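Long-range contacts in protein LigF (Sphingobium sp. SYK-6, PDB 4XT0), which cleaves beta-aryl ether bonds of lignin-derived compounds stereospecifically, as a glutathione-binding beta-etherase of the glutathione S-transferase superfamily: residues A[22-30]-A[77-88]; A[167-175]-A[213-223]. All coordinates share one frame; numbering follows the deposited sequence.

Contact 1 of 2, residues A[22-30]-A[77-88]; sequences ATLYEKGLE and LEDVFPESGNSL
The ring of Phe81 lies between two aliphatic side chains. Leu29 CD2 sits over one face, 4.0 Å from the ring centroid and shifted toward the rim in a CH-pi contact, while Val80 CG1 is centred over the opposite face. A second flat pair is the carboxylate of Glu26 and the amide of Asn86, whose planes are turned 51° apart; Asn86 ND2 donates to Glu26 OE1 at 2.9 Å, nearly in line with the C-O bond but bent at the hydrogen, with OE1 tilted out of the amide plane. Asn86 N adds a bond to Glu26 O, an acceptor at the helix end, and Glu26 OE2 forms a salt bridge with Arg236. Helices 15-26 and 70-80 belong to the thioredoxin-like, glutathione-binding domain of the GST fold, and this contact joins their C-terminal ends. Helix 15-26 closes in a Schellman motif at Gly28, where positive phi suits glycine. Lys27, just before it, reaches into the turn that follows helix 70-80. Its chain bends at chi3 (70°) and chi4 (55°), which swings NZ inward to a salt bridge with Glu78 OE2 at 2.8 Å. NZ also donates to Ser84 O at 2.9 Å, in the carbonyl plane, and more weakly to Phe81 O and Asn86 O, so a buried ammonium is ringed by oxygens, which probably favours its charged form. Glu78 OE2 is held from both faces, by Lys27 NZ on one and by Leu88 N, at 2.9 Å, on the other. Next to this polar cluster aliphatic groups pack: Leu77 CD1 on Leu24 CD2 at 3.7 Å, and Thr23 CG2 on Leu88 CD1 at 3.8 Å, toward helix 195-204, while the Thr23 hydroxyl bonds back to Lys19 O.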
loop_
_atom_site.group_PDB
_atom_site.type_symbol
_atom_site.label_atom_id
_atom_site.label_comp_id
_atom_site.label_asym_id
_atom_site.label_seq_id
_atom_site.Cartn_x
_atom_site.Cartn_y
_atom_site.Cartn_z
ATOM N N ALA A 22 9.831 -12.538 11.227
ATOM C CA ALA A 22 9.023 -13.761 11.325
ATOM C C ALA A 22 9.194 -14.635 10.062
ATOM O O ALA A 22 9.298 -15.853 10.146
ATOM C CB ALA A 22 7.543 -13.408 11.544
ATOM N N THR A 23 9.228 -14.000 8.896
ATOM C CA THR A 23 9.420 -14.722 7.636
ATOM C C THR A 23 10.738 -15.510 7.643
ATOM O O THR A 23 10.762 -16.679 7.287
ATOM C CB THR A 23 9.371 -13.748 6.444
ATOM O OG1 THR A 23 8.102 -13.084 6.446
ATOM C CG2 THR A 23 9.546 -14.482 5.088
ATOM N N LEU A 24 11.817 -14.873 8.092
ATOM C CA LEU A 24 13.130 -15.511 8.149
ATOM C C LEU A 24 13.130 -16.736 9.069
ATOM O O LEU A 24 13.657 -17.796 8.715
ATOM C CB LEU A 24 14.195 -14.496 8.615
ATOM C CG LEU A 24 14.545 -13.411 7.581
ATOM C CD1 LEU A 24 15.161 -12.184 8.268
ATOM C CD2 LEU A 24 15.465 -13.985 6.485
ATOM N N TYR A 25 12.531 -16.598 10.248
ATOM C CA TYR A 25 12.478 -17.718 11.190
ATOM C C TYR A 25 11.538 -18.813 10.706
ATOM O O TYR A 25 11.789 -19.983 10.920
ATOM C CB TYR A 25 12.024 -17.257 12.577
ATOM C CG TYR A 25 13.100 -16.599 13.401
ATOM C CD1 TYR A 25 14.025 -17.360 14.104
ATOM C CD2 TYR A 25 13.185 -15.209 13.486
ATOM C CE1 TYR A 25 15.013 -16.759 14.863
ATOM C CE2 TYR A 25 14.171 -14.598 14.234
ATOM C CZ TYR A 25 15.083 -15.379 14.923
ATOM O OH TYR A 25 16.057 -14.778 15.683
ATOM N N GLU A 26 10.435 -18.434 10.066
ATOM C CA GLU A 26 9.495 -19.456 9.591
ATOM C C GLU A 26 10.123 -20.287 8.480
ATOM O O GLU A 26 9.816 -21.476 8.327
ATOM C CB GLU A 26 8.190 -18.824 9.099
ATOM C CG GLU A 26 7.321 -18.255 10.212
ATOM C CD GLU A 26 6.476 -19.307 10.934
ATOM O OE1 GLU A 26 6.631 -20.525 10.669
ATOM O OE2 GLU A 26 5.659 -18.907 11.796
ATOM N N LYS A 27 11.017 -19.667 7.711
ATOM C CA LYS A 27 11.635 -20.366 6.577
ATOM C C LYS A 27 12.949 -21.042 6.966
ATOM O O LYS A 27 13.603 -21.700 6.147
ATOM C CB LYS A 27 11.828 -19.383 5.418
ATOM C CG LYS A 27 10.470 -18.889 4.887
ATOM C CD LYS A 27 10.621 -18.016 3.627
ATOM C CE LYS A 27 11.064 -18.837 2.426
ATOM N NZ LYS A 27 10.163 -20.011 2.149
ATOM N N GLY A 28 13.311 -20.908 8.236
ATOM C CA GLY A 28 14.501 -21.556 8.762
ATOM C C GLY A 28 15.770 -20.988 8.157
ATOM O O GLY A 28 16.803 -21.643 8.151
ATOM N N LEU A 29 15.693 -19.764 7.659
ATOM C CA LEU A 29 16.836 -19.139 6.997
ATOM C C LEU A 29 17.856 -18.620 8.002
ATOM O O LEU A 29 17.498 -17.964 8.979
ATOM C CB LEU A 29 16.368 -17.992 6.096
ATOM C CG LEU A 29 15.639 -18.445 4.827
ATOM C CD1 LEU A 29 14.959 -17.286 4.135
ATOM C CD2 LEU A 29 16.629 -19.116 3.874
ATOM N N GLU A 30 19.131 -18.913 7.749
ATOM C CA GLU A 30 20.215 -18.360 8.554
ATOM C C GLU A 30 20.501 -16.907 8.147
ATOM O O GLU A 30 20.582 -16.580 6.957
ATOM C CB GLU A 30 21.473 -19.223 8.417
ATOM C CG GLU A 30 22.444 -19.068 9.565
ATOM C CD GLU A 30 23.672 -19.946 9.400
ATOM O OE1 GLU A 30 23.643 -20.845 8.527
ATOM O OE2 GLU A 30 24.661 -19.739 10.140
ATOM N N LEU A 77 11.834 -12.785 -0.025
ATOM C CA LEU A 77 12.371 -14.007 0.582
ATOM C C LEU A 77 11.662 -15.244 0.020
ATOM O O LEU A 77 12.260 -16.313 -0.148
ATOM C CB LEU A 77 12.235 -13.938 2.114
ATOM C CG LEU A 77 13.205 -12.930 2.754
ATOM C CD1 LEU A 77 12.866 -12.689 4.216
ATOM C CD2 LEU A 77 14.666 -13.392 2.618
ATOM N N GLU A 78 10.378 -15.102 -0.276
ATOM C CA GLU A 78 9.639 -16.199 -0.903
ATOM C C GLU A 78 10.029 -16.360 -2.385
ATOM O O GLU A 78 10.055 -17.484 -2.907
ATOM C CB GLU A 78 8.126 -15.977 -0.741
ATOM C CG GLU A 78 7.564 -16.552 0.587
ATOM C CD GLU A 78 7.629 -18.079 0.658
ATOM O OE1 GLU A 78 7.540 -18.727 -0.407
ATOM O OE2 GLU A 78 7.764 -18.640 1.778
ATOM N N ASP A 79 10.358 -15.252 -3.051
ATOM C CA ASP A 79 10.798 -15.305 -4.459
ATOM C C ASP A 79 12.149 -16.028 -4.571
ATOM O O ASP A 79 12.394 -16.788 -5.515
ATOM C CB ASP A 79 10.939 -13.892 -5.053
ATOM C CG ASP A 79 9.595 -13.271 -5.480
ATOM O OD1 ASP A 79 8.588 -14.005 -5.619
ATOM O OD2 ASP A 79 9.558 -12.034 -5.692
ATOM N N VAL A 80 13.030 -15.771 -3.608
ATOM C CA VAL A 80 14.411 -16.257 -3.676
ATOM C C VAL A 80 14.608 -17.622 -2.995
ATOM O O VAL A 80 15.393 -18.462 -3.453
ATOM C CB VAL A 80 15.367 -15.217 -3.043
ATOM C CG1 VAL A 80 16.787 -15.756 -2.957
ATOM C CG2 VAL A 80 15.332 -13.891 -3.863
ATOM N N PHE A 81 13.901 -17.854 -1.896
ATOM C CA PHE A 81 14.030 -19.141 -1.205
ATOM C C PHE A 81 12.692 -19.886 -1.128
ATOM O O PHE A 81 12.215 -20.172 -0.022
ATOM C CB PHE A 81 14.578 -18.943 0.212
ATOM C CG PHE A 81 15.845 -18.115 0.280
ATOM C CD1 PHE A 81 17.081 -18.704 0.077
ATOM C CD2 PHE A 81 15.791 -16.751 0.565
ATOM C CE1 PHE A 81 18.259 -17.953 0.145
ATOM C CE2 PHE A 81 16.962 -15.993 0.646
ATOM C CZ PHE A 81 18.193 -16.595 0.432
ATOM N N PRO A 82 12.080 -20.201 -2.284
ATOM C CA PRO A 82 10.757 -20.835 -2.218
ATOM C C PRO A 82 10.814 -22.222 -1.593
ATOM O O PRO A 82 9.808 -22.675 -1.069
ATOM C CB PRO A 82 10.322 -20.914 -3.687
ATOM C CG PRO A 82 11.590 -20.969 -4.450
ATOM C CD PRO A 82 12.549 -20.074 -3.675
ATOM N N GLU A 83 11.983 -22.856 -1.605
ATOM C CA GLU A 83 12.102 -24.212 -1.083
ATOM C C GLU A 83 12.704 -24.286 0.317
ATOM O O GLU A 83 13.175 -25.342 0.719
ATOM C CB GLU A 83 12.933 -25.061 -2.045
ATOM C CG GLU A 83 12.297 -25.161 -3.420
ATOM C CD GLU A 83 12.969 -26.218 -4.302
ATOM O OE1 GLU A 83 14.022 -26.764 -3.897
ATOM O OE2 GLU A 83 12.439 -26.505 -5.398
ATOM N N SER A 84 12.691 -23.181 1.061
ATOM C CA SER A 84 13.278 -23.187 2.406
ATOM C C SER A 84 12.212 -23.153 3.493
ATOM O O SER A 84 11.444 -22.198 3.562
ATOM C CB SER A 84 14.211 -21.994 2.608
ATOM O OG SER A 84 15.246 -21.989 1.644
ATOM N N GLY A 85 12.177 -24.192 4.328
ATOM C CA GLY A 85 11.273 -24.256 5.467
ATOM C C GLY A 85 9.813 -24.052 5.087
ATOM O O GLY A 85 9.396 -24.428 3.990
ATOM N N ASN A 86 9.042 -23.421 5.973
ATOM C CA ASN A 86 7.609 -23.223 5.723
ATOM C C ASN A 86 7.322 -22.376 4.477
ATOM O O ASN A 86 7.991 -21.363 4.209
ATOM C CB ASN A 86 6.944 -22.596 6.954
ATOM C CG ASN A 86 6.902 -23.550 8.131
ATOM O OD1 ASN A 86 6.690 -24.737 7.952
ATOM N ND2 ASN A 86 7.115 -23.035 9.339
ATOM N N SER A 87 6.348 -22.806 3.685
ATOM C CA SER A 87 5.965 -22.047 2.494
ATOM C C SER A 87 4.907 -20.985 2.831
ATOM O O SER A 87 3.831 -21.321 3.332
ATOM C CB SER A 87 5.441 -22.996 1.419
ATOM O OG SER A 87 4.959 -22.244 0.320
ATOM N N LEU A 88 5.207 -19.708 2.588
ATOM C CA LEU A 88 4.381 -18.644 3.184
ATOM C C LEU A 88 3.519 -17.896 2.167
ATOM O O LEU A 88 2.862 -16.924 2.512
ATOM C CB LEU A 88 5.263 -17.644 3.952
ATOM C CG LEU A 88 6.091 -18.256 5.102
ATOM C CD1 LEU A 88 7.107 -17.264 5.703
ATOM C CD2 LEU A 88 5.176 -18.791 6.187
#

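Contact 2 of 2, residues A[167-175]-A[213-223]; sequences EFRKVGVSV and FFGDYVNQEKT
Segment 167-175, part of helix 161-182, and the irregular segment 213-223 come closest at Gly172 and Tyr217, whose CA atoms are 6.3 Å apart. Glycine suits this point because its bare CA lets the tyrosine ring lie directly against the helix backbone, with Tyr217 CD2 3.6 Å from Gly172 CA. One helical turn earlier, Phe168 crosses Tyr217 at about a right angle and brings its CE1 to Phe214 CE1 at 3.7 Å. The two phenylalanine rings are inclined at 53° with centroids 5.9 Å apart, an oblique meeting that is neither a stack nor a T-shaped pair. Val171 continues the apolar surface: with CG1 anti to the backbone N (chi1 174°), that methyl is presented to Phe214 CD1 at 3.7 Å. A turn later, Val175 uses both branches. CG2 meets Val218 CG2 at 3.6 Å, and CG1 meets the methyl CG2 of Thr223 at 3.5 Å. Valine suits this place because its short, stiff side chain offers methyls in two directions close to the main chain. The other branch of Thr223, its hydroxyl, donates to Asn219 O, so one residue serves both an apolar and a polar neighbour. Asn219 braces the segment from within, its ND2 giving a straight bond (164°) to Gly215 O at 2.8 Å in the planes of both groups, and its OD1 accepting from Lys222 N in an Asx motif. Leu226 of helix 224-235 packs on both Val175 and Val218. This is apolar packing within the all-helical C-terminal domain of a GST: the loop between helices 195-204 and 224-235 is laid along one side of helix 161-182 by aromatic rings, valines and the Thr223 methyl.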
loop_
_atom_site.group_PDB
_atom_site.type_symbol
_atom_site.label_atom_id
_atom_site.label_comp_id
_atom_site.label_asym_id
_atom_site.label_seq_id
_atom_site.Cartn_x
_atom_site.Cartn_y
_atom_site.Cartn_z
ATOM N N GLU A 167 -8.311 8.338 14.240
ATOM C CA GLU A 167 -7.401 7.199 14.174
ATOM C C GLU A 167 -7.935 6.023 14.971
ATOM O O GLU A 167 -7.855 4.867 14.519
ATOM C CB GLU A 167 -6.012 7.587 14.678
ATOM C CG GLU A 167 -5.262 8.540 13.754
ATOM C CD GLU A 167 -5.312 8.121 12.299
ATOM O OE1 GLU A 167 -4.970 6.964 11.995
ATOM O OE2 GLU A 167 -5.703 8.947 11.450
ATOM N N PHE A 168 -8.469 6.320 16.155
ATOM C CA PHE A 168 -9.116 5.317 16.993
ATOM C C PHE A 168 -10.281 4.646 16.270
ATOM O O PHE A 168 -10.414 3.425 16.340
ATOM C CB PHE A 168 -9.606 5.929 18.322
ATOM C CG PHE A 168 -8.632 5.764 19.448
ATOM C CD1 PHE A 168 -8.300 4.495 19.908
ATOM C CD2 PHE A 168 -8.033 6.866 20.039
ATOM C CE1 PHE A 168 -7.387 4.324 20.942
ATOM C CE2 PHE A 168 -7.121 6.705 21.082
ATOM C CZ PHE A 168 -6.798 5.432 21.532
ATOM N N ARG A 169 -11.125 5.424 15.581
ATOM C CA ARG A 169 -12.237 4.825 14.828
ATOM C C ARG A 169 -11.757 3.839 13.771
ATOM O O ARG A 169 -12.374 2.796 13.557
ATOM C CB ARG A 169 -13.109 5.873 14.131
ATOM C CG ARG A 169 -14.386 5.219 13.569
ATOM C CD ARG A 169 -15.025 5.924 12.384
ATOM N NE ARG A 169 -14.443 5.526 11.112
ATOM C CZ ARG A 169 -13.755 6.356 10.347
ATOM N NH1 ARG A 169 -13.594 7.608 10.746
ATOM N NH2 ARG A 169 -13.236 5.946 9.198
ATOM N N LYS A 170 -10.670 4.173 13.086
ATOM C CA LYS A 170 -10.147 3.291 12.052
ATOM C C LYS A 170 -9.577 1.998 12.650
ATOM O O LYS A 170 -9.661 0.927 12.038
ATOM C CB LYS A 170 -9.094 4.023 11.222
ATOM C CG LYS A 170 -9.699 4.962 10.185
ATOM C CD LYS A 170 -9.052 6.328 10.213
ATOM C CE LYS A 170 -7.746 6.339 9.461
ATOM N NZ LYS A 170 -7.075 7.666 9.514
ATOM N N VAL A 171 -9.012 2.090 13.852
ATOM C CA VAL A 171 -8.560 0.887 14.537
ATOM C C VAL A 171 -9.769 -0.026 14.751
ATOM O O VAL A 171 -9.696 -1.231 14.511
ATOM C CB VAL A 171 -7.868 1.196 15.899
ATOM C CG1 VAL A 171 -7.547 -0.093 16.640
ATOM C CG2 VAL A 171 -6.595 1.995 15.685
ATOM N N GLY A 172 -10.882 0.559 15.182
ATOM C CA GLY A 172 -12.107 -0.191 15.367
ATOM C C GLY A 172 -12.545 -0.858 14.079
ATOM O O GLY A 172 -12.858 -2.046 14.074
ATOM N N VAL A 173 -12.558 -0.102 12.983
ATOM C CA VAL A 173 -12.872 -0.667 11.670
ATOM C C VAL A 173 -11.945 -1.829 11.356
ATOM O O VAL A 173 -12.400 -2.876 10.888
ATOM C CB VAL A 173 -12.762 0.381 10.536
ATOM C CG1 VAL A 173 -12.824 -0.300 9.175
ATOM C CG2 VAL A 173 -13.862 1.407 10.657
ATOM N N SER A 174 -10.654 -1.651 11.643
ATOM C CA SER A 174 -9.645 -2.655 11.297
ATOM C C SER A 174 -9.858 -3.957 12.048
ATOM O O SER A 174 -9.756 -5.046 11.484
ATOM C CB SER A 174 -8.231 -2.134 11.587
ATOM O OG SER A 174 -7.900 -1.030 10.766
ATOM N N VAL A 175 -10.137 -3.831 13.336
ATOM C CA VAL A 175 -10.351 -4.981 14.202
ATOM C C VAL A 175 -11.651 -5.727 13.854
ATOM O O VAL A 175 -11.688 -6.962 13.883
ATOM C CB VAL A 175 -10.352 -4.524 15.685
ATOM C CG1 VAL A 175 -11.116 -5.489 16.562
ATOM C CG2 VAL A 175 -8.917 -4.341 16.160
ATOM N N PHE A 213 -4.166 0.204 25.434
ATOM C CA PHE A 213 -4.843 1.233 24.654
ATOM C C PHE A 213 -6.152 0.703 24.051
ATOM O O PHE A 213 -7.158 1.404 24.004
ATOM C CB PHE A 213 -3.946 1.744 23.514
ATOM C CG PHE A 213 -2.600 2.290 23.955
ATOM C CD1 PHE A 213 -2.370 2.699 25.263
ATOM C CD2 PHE A 213 -1.557 2.392 23.034
ATOM C CE1 PHE A 213 -1.121 3.192 25.643
ATOM C CE2 PHE A 213 -0.314 2.887 23.405
ATOM C CZ PHE A 213 -0.096 3.290 24.712
ATOM N N PHE A 214 -6.130 -0.540 23.585
ATOM C CA PHE A 214 -7.222 -1.053 22.758
ATOM C C PHE A 214 -7.978 -2.218 23.381
ATOM O O PHE A 214 -8.548 -3.044 22.666
ATOM C CB PHE A 214 -6.679 -1.480 21.391
ATOM C CG PHE A 214 -5.754 -0.479 20.774
ATOM C CD1 PHE A 214 -6.256 0.599 20.057
ATOM C CD2 PHE A 214 -4.384 -0.603 20.919
ATOM C CE1 PHE A 214 -5.407 1.528 19.494
ATOM C CE2 PHE A 214 -3.525 0.324 20.350
ATOM C CZ PHE A 214 -4.039 1.390 19.638
ATOM N N GLY A 215 -7.985 -2.277 24.707
ATOM C CA GLY A 215 -8.637 -3.360 25.422
ATOM C C GLY A 215 -10.128 -3.445 25.159
ATOM O O GLY A 215 -10.711 -4.530 25.186
ATOM N N ASP A 216 -10.751 -2.300 24.908
ATOM C CA ASP A 216 -12.171 -2.275 24.589
ATOM C C ASP A 216 -12.456 -2.757 23.165
ATOM O O ASP A 216 -13.579 -3.148 22.845
ATOM C CB ASP A 216 -12.728 -0.871 24.792
ATOM C CG ASP A 216 -12.930 -0.534 26.259
ATOM O OD1 ASP A 216 -13.088 -1.474 27.068
ATOM O OD2 ASP A 216 -12.923 0.668 26.602
ATOM N N TYR A 217 -11.441 -2.737 22.310
ATOM C CA TYR A 217 -11.624 -3.178 20.931
ATOM C C TYR A 217 -11.307 -4.663 20.783
ATOM O O TYR A 217 -12.033 -5.398 20.113
ATOM C CB TYR A 217 -10.750 -2.358 19.974
ATOM C CG TYR A 217 -11.102 -0.887 19.896
ATOM C CD1 TYR A 217 -10.539 0.030 20.779
ATOM C CD2 TYR A 217 -11.990 -0.411 18.938
ATOM C CE1 TYR A 217 -10.852 1.377 20.712
ATOM C CE2 TYR A 217 -12.305 0.934 18.858
ATOM C CZ TYR A 217 -11.735 1.827 19.751
ATOM O OH TYR A 217 -12.042 3.171 19.692
ATOM N N VAL A 218 -10.213 -5.093 21.406
ATOM C CA VAL A 218 -9.731 -6.464 21.267
ATOM C C VAL A 218 -9.775 -7.210 22.606
ATOM O O VAL A 218 -9.005 -6.916 23.522
ATOM C CB VAL A 218 -8.289 -6.502 20.720
ATOM C CG1 VAL A 218 -7.806 -7.935 20.582
ATOM C CG2 VAL A 218 -8.196 -5.774 19.376
ATOM N N ASN A 219 -10.692 -8.168 22.707
ATOM C CA ASN A 219 -10.805 -9.039 23.871
ATOM C C ASN A 219 -11.681 -10.238 23.536
ATOM O O ASN A 219 -12.253 -10.303 22.446
ATOM C CB ASN A 219 -11.370 -8.278 25.070
ATOM C CG ASN A 219 -12.716 -7.658 24.780
ATOM O OD1 ASN A 219 -13.685 -8.359 24.503
ATOM N ND2 ASN A 219 -12.783 -6.335 24.842
ATOM N N GLN A 220 -11.791 -11.174 24.478
ATOM C CA GLN A 220 -12.519 -12.424 24.260
ATOM C C GLN A 220 -13.989 -12.198 23.943
ATOM O O GLN A 220 -14.564 -12.897 23.115
ATOM C CB GLN A 220 -12.401 -13.333 25.488
ATOM C CG GLN A 220 -10.987 -13.819 25.766
ATOM C CD GLN A 220 -10.498 -14.808 24.729
ATOM O OE1 GLN A 220 -11.289 -15.381 23.975
ATOM N NE2 GLN A 220 -9.185 -15.017 24.682
ATOM N N GLU A 221 -14.591 -11.219 24.606
ATOM C CA GLU A 221 -16.008 -10.943 24.420
ATOM C C GLU A 221 -16.282 -10.404 23.018
ATOM O O GLU A 221 -17.149 -10.909 22.313
ATOM C CB GLU A 221 -16.512 -9.942 25.470
ATOM C CG GLU A 221 -15.605 -9.783 26.689
ATOM C CD GLU A 221 -15.438 -11.069 27.479
ATOM O OE1 GLU A 221 -16.394 -11.876 27.504
ATOM O OE2 GLU A 221 -14.350 -11.270 28.067
ATOM N N LYS A 222 -15.530 -9.385 22.612
ATOM C CA LYS A 222 -15.818 -8.671 21.371
ATOM C C LYS A 222 -15.180 -9.303 20.140
ATOM O O LYS A 222 -15.764 -9.297 19.051
ATOM C CB LYS A 222 -15.365 -7.214 21.488
ATOM C CG LYS A 222 -16.241 -6.375 22.423
ATOM C CD LYS A 222 -16.120 -4.892 22.108
ATOM C CE LYS A 222 -17.123 -4.061 22.899
ATOM N NZ LYS A 222 -17.101 -2.626 22.487
ATOM N N THR A 223 -13.975 -9.834 20.302
ATOM C CA THR A 223 -13.254 -10.402 19.173
ATOM C C THR A 223 -12.601 -11.737 19.516
ATOM O O THR A 223 -11.374 -11.835 19.518
ATOM C CB THR A 223 -12.156 -9.442 18.669
ATOM O OG1 THR A 223 -11.228 -9.179 19.726
ATOM C CG2 THR A 223 -12.755 -8.134 18.198
#

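Overall arrangement
The two contacts follow one another along the chain, contact 1 closing before contact 2 opens, and they fall in different domains of the GST fold. Contact 1 joins the ends of two helices in the N-terminal thioredoxin-like domain, beside its four-stranded mixed sheet; contact 2 lies in the helical C-terminal domain. Their centres are about 31 Å apart and their nearest atoms about 19 Å. Helix 195-204, which precedes the loop of contact 2, packs on Thr23 and Leu88 of contact 1 and so links the two regions. Each segment pair also carries a residue salt-bridged to the second subunit, Asp79 to its Arg100 and Arg169 to its Glu147, so both domains touch the partner.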